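UDP-N-Acetylglucosamine 2-Epimerase (Thermus thermophilus, PDB 1V4V) probably interconverts UDP-N-acetylglucosamine and UDP-N-acetylmannosamine by inverting carbon 2 of the sugar, working as a homodimer of two-domain GT-B subunits. Local coordinates at residues Pro23-Leu26 and Ala27-Ile31; Arg208-Trp211 and Pro212-Ser215. One frame throughout, in Å; residues are numbered along the deposited sequence.

Interaction 1 of 2, residues Pro23-Leu26 and Ala27-Ile31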
# COMPACT_ATOMS: atom_id res chain seq x y z
N PRO A 23 4.78 20.63 -13.81
CA PRO A 23 5.84 21.40 -13.15
C PRO A 23 7.02 20.52 -12.73
O PRO A 23 8.17 20.96 -12.75
CB PRO A 23 5.13 22.00 -11.94
CG PRO A 23 3.71 22.14 -12.40
CD PRO A 23 3.48 20.84 -13.14
N VAL A 24 6.72 19.29 -12.34
CA VAL A 24 7.75 18.34 -11.93
C VAL A 24 8.57 17.92 -13.15
O VAL A 24 9.79 17.90 -13.12
CB VAL A 24 7.12 17.09 -11.28
CG1 VAL A 24 8.21 16.08 -10.91
CG2 VAL A 24 6.32 17.49 -10.05
N TYR A 25 7.87 17.57 -14.23
CA TYR A 25 8.53 17.16 -15.47
C TYR A 25 9.53 18.20 -15.95
O TYR A 25 10.68 17.88 -16.27
CB TYR A 25 7.48 16.95 -16.56
CG TYR A 25 8.07 16.57 -17.91
CD1 TYR A 25 8.27 15.23 -18.25
CD2 TYR A 25 8.41 17.55 -18.84
CE1 TYR A 25 8.80 14.88 -19.48
CE2 TYR A 25 8.95 17.20 -20.08
CZ TYR A 25 9.14 15.87 -20.39
OH TYR A 25 9.64 15.51 -21.62
N LEU A 26 9.09 19.45 -16.01
CA LEU A 26 9.95 20.53 -16.48
C LEU A 26 11.12 20.80 -15.55
O LEU A 26 12.22 21.10 -16.00
CB LEU A 26 9.12 21.80 -16.69
CG LEU A 26 8.04 21.65 -17.77
CD1 LEU A 26 7.10 22.85 -17.76
CD2 LEU A 26 8.70 21.48 -19.14
N ALA A 27 10.90 20.67 -14.24
CA ALA A 27 11.97 20.88 -13.27
C ALA A 27 13.02 19.78 -13.39
O ALA A 27 14.22 20.02 -13.19
CB ALA A 27 11.39 20.92 -11.86
N LEU A 28 12.58 18.56 -13.69
CA LEU A 28 13.49 17.43 -13.84
C LEU A 28 14.34 17.58 -15.10
O LEU A 28 15.51 17.20 -15.12
CB LEU A 28 12.69 16.12 -13.93
CG LEU A 28 12.09 15.57 -12.63
CD1 LEU A 28 11.05 14.51 -12.96
CD2 LEU A 28 13.19 14.98 -11.77
N ARG A 29 13.74 18.13 -16.15
CA ARG A 29 14.44 18.33 -17.41
C ARG A 29 15.61 19.30 -17.22
O ARG A 29 16.56 19.29 -18.00
CB ARG A 29 13.47 18.88 -18.47
CG ARG A 29 13.99 18.79 -19.89
CD ARG A 29 12.92 19.18 -20.89
NE ARG A 29 12.53 20.58 -20.74
CZ ARG A 29 11.57 21.17 -21.44
NH1 ARG A 29 10.89 20.48 -22.35
NH2 ARG A 29 11.29 22.45 -21.24
N GLY A 30 15.54 20.11 -16.17
CA GLY A 30 16.59 21.07 -15.91
C GLY A 30 17.69 20.57 -14.99
O GLY A 30 18.59 21.33 -14.64
N ILE A 31 17.63 19.30 -14.61
CA ILE A 31 18.64 18.74 -13.73
C ILE A 31 19.60 17.84 -14.50
O ILE A 31 19.20 16.84 -15.09
CB ILE A 31 18.01 17.93 -12.57
CG1 ILE A 31 17.15 18.86 -11.71
CG2 ILE A 31 19.09 17.28 -11.73
CD1 ILE A 31 16.52 18.19 -10.51
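Leu-26 and Arg-29 run side by side on the last turn of helix 15-29, the crossover helix of the beta-alpha-beta unit formed with strands 6-12 and 34-40 in the N-terminal Rossmann-like domain of a GT-B fold. Arg-29 can be followed outward from the backbone. Its CB sits over the carbonyl oxygens of the preceding turn, 3.5 Å from Leu-26 O. CG is anti to the backbone N (chi1 -165°), and the chain stays extended until it bends at chi3 (64°), which turns the guanidinium back along the helix. There the flat group meets Leu-26 CD2 with one face, the methyl lying toward the rim: Arg-29 NH2 is 3.5 Å from Leu-26 CD2, and CZ is little farther. Arg-29 NH1 comes near the edge of the Tyr-25 ring, close to the ring plane, so the cation is not stacked on the aromatic face.

Elsewhere round the helix Val-24 and Leu-28 also point the same way. Val-24 CG1 reaches Leu-28 CD1 at 3.8 Å; Val-24 also meets Thr-177 and Val-357, while Leu-28 inserts against Val-8, Leu-10 and Leu-34 of the sheet. Ala-358 of helix 353-364 touches both Leu-28 and Ala-27. This C-terminal helix thus packs on the N-terminal domain. Leu-26 rests on Leu-184 of helix 177-188.

The backbone carries the i to i+4 ladder: Ala-27 N donates to Pro-23 O, Leu-28 N to Val-24 O at 2.9 Å, and Arg-29 N to Tyr-25 O at 3.1 Å. At the end the pattern fades, and Gly-30 N makes a weak, bent bond of 3.5 Å to Leu-26 O, with an N-H...O angle of 126°.

Interaction 2 of 2, residues Arg208-Trp211 and Pro212-Ser215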
# COMPACT_ATOMS: atom_id res chain seq x y z
N ARG A 208 -23.44 26.81 -7.86
CA ARG A 208 -24.84 26.45 -8.02
C ARG A 208 -25.79 27.04 -6.98
O ARG A 208 -26.91 27.43 -7.32
CB ARG A 208 -25.02 24.94 -8.06
CG ARG A 208 -26.35 24.54 -8.66
CD ARG A 208 -26.82 23.16 -8.21
NE ARG A 208 -28.13 22.85 -8.77
CZ ARG A 208 -29.20 23.62 -8.64
NH1 ARG A 208 -29.13 24.76 -7.97
NH2 ARG A 208 -30.35 23.26 -9.19
N GLU A 209 -25.36 27.11 -5.72
CA GLU A 209 -26.22 27.65 -4.67
C GLU A 209 -26.49 29.14 -4.85
O GLU A 209 -27.50 29.65 -4.38
CB GLU A 209 -25.62 27.39 -3.28
CG GLU A 209 -24.34 28.13 -2.98
CD GLU A 209 -23.97 28.06 -1.51
OE1 GLU A 209 -24.73 28.59 -0.68
OE2 GLU A 209 -22.92 27.47 -1.18
N ASN A 210 -25.57 29.84 -5.52
CA ASN A 210 -25.73 31.27 -5.76
C ASN A 210 -26.61 31.53 -6.99
O ASN A 210 -26.98 32.66 -7.26
CB ASN A 210 -24.37 31.94 -5.96
CG ASN A 210 -23.70 32.33 -4.64
OD1 ASN A 210 -24.23 32.09 -3.56
ND2 ASN A 210 -22.52 32.95 -4.74
N TRP A 211 -26.93 30.46 -7.72
CA TRP A 211 -27.76 30.57 -8.93
C TRP A 211 -28.86 31.62 -8.86
O TRP A 211 -28.88 32.56 -9.66
CB TRP A 211 -28.44 29.22 -9.24
CG TRP A 211 -27.65 28.23 -10.03
CD1 TRP A 211 -28.06 26.97 -10.38
CD2 TRP A 211 -26.34 28.39 -10.58
NE1 TRP A 211 -27.09 26.35 -11.12
CE2 TRP A 211 -26.02 27.19 -11.26
CE3 TRP A 211 -25.40 29.43 -10.58
CZ2 TRP A 211 -24.81 27.01 -11.92
CZ3 TRP A 211 -24.20 29.25 -11.23
CH2 TRP A 211 -23.91 28.04 -11.90
N PRO A 212 -29.79 31.48 -7.90
CA PRO A 212 -30.91 32.41 -7.73
C PRO A 212 -30.55 33.82 -7.27
O PRO A 212 -31.41 34.69 -7.23
CB PRO A 212 -31.79 31.68 -6.72
CG PRO A 212 -30.79 31.00 -5.85
CD PRO A 212 -29.83 30.43 -6.86
N LEU A 213 -29.28 34.03 -6.93
CA LEU A 213 -28.82 35.35 -6.48
C LEU A 213 -28.05 36.04 -7.60
O LEU A 213 -27.68 37.21 -7.48
CB LEU A 213 -27.89 35.21 -5.28
CG LEU A 213 -28.33 34.38 -4.08
CD1 LEU A 213 -27.24 34.46 -3.00
CD2 LEU A 213 -29.66 34.89 -3.54
N LEU A 214 -27.80 35.31 -8.68
CA LEU A 214 -27.02 35.85 -9.80
C LEU A 214 -27.51 37.18 -10.36
O LEU A 214 -26.70 38.05 -10.65
CB LEU A 214 -26.92 34.82 -10.92
CG LEU A 214 -25.96 33.66 -10.66
CD1 LEU A 214 -25.92 32.75 -11.88
CD2 LEU A 214 -24.56 34.18 -10.35
N SER A 215 -28.82 37.34 -10.52
CA SER A 215 -29.34 38.59 -11.04
C SER A 215 -29.03 39.74 -10.08
O SER A 215 -28.58 40.80 -10.50
CB SER A 215 -30.84 38.48 -11.29
OG SER A 215 -31.33 39.67 -11.88
O HOH W 1 -30.69 35.12 -10.49
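Asn-210 O and Trp-211 O accept i to i+3 bonds from Leu-213 N and Leu-214 N, at 2.7 Å and 3.1 Å respectively, each donor standing above the carbonyl plane instead of on a lone pair. The turn is tight, and Pro-212, which has no N-H to give, places its CD 3.5 Å from Glu-209 O.

Trp-211 and Leu-214 lie alongside each other, pointing the same way. The benzo part of the indole does the touching: Trp-211 CE3 is 3.6 Å from Leu-214 CD1, an oblique approach to the ring. Leu-214 reaches it with CG anti to its carbonyl carbon (chi1 -74°), a torsion that also leaves Leu-214 CG 3.3 Å from Trp-211 O. Both residues pack on Val-243 of helix 241-251. The indole folds back over the preceding backbone, where Arg-208 CA sits 3.5 Å above the ring plane, over its centre.

This is the entry to helix 214-227 in the C-terminal domain of the GT-B fold: the loop after strand 200-203 passes through a 3-10 turn at 208-210 and then winds into the helix that leads on to strand 232-236.

On another side of the turn, the Asn-210 amide meets Leu-213 obliquely, OD1 lying 3.9 Å from Leu-213 CD1. The amide is buried, and its ND2 donates to Leu-299 O and Asp-281 OD1, bonds that fix which way it is turned and tie the turn to neighbouring loops. Glu-209 OE2 forms salt bridges to Arg-207 and Arg-300. A water bridges Trp-211 O, to which it donates, and Ser-215 N, from which it accepts at 2.9 Å.

From the N terminus, strand 6-12 leads into helix 15-29, and interaction 1 lies at the end of that helix, just before the chain returns to the seven-stranded sheet as strand 34-40. Much later, after the chain has entered the second domain and laid down strand 200-203, interaction 2 turns it into helix 214-227. Each contact is local, made between residues three or four apart, and closes no long loop; they follow in series, neither nesting nor crossing. The centres of interactions 1 and 2 are about 42 Å apart, on opposite sides of the chain's centre. Interaction 1 meets C-terminal helix 353-364 on the first domain, whereas interaction 2 packs beside helix 241-251 in the second.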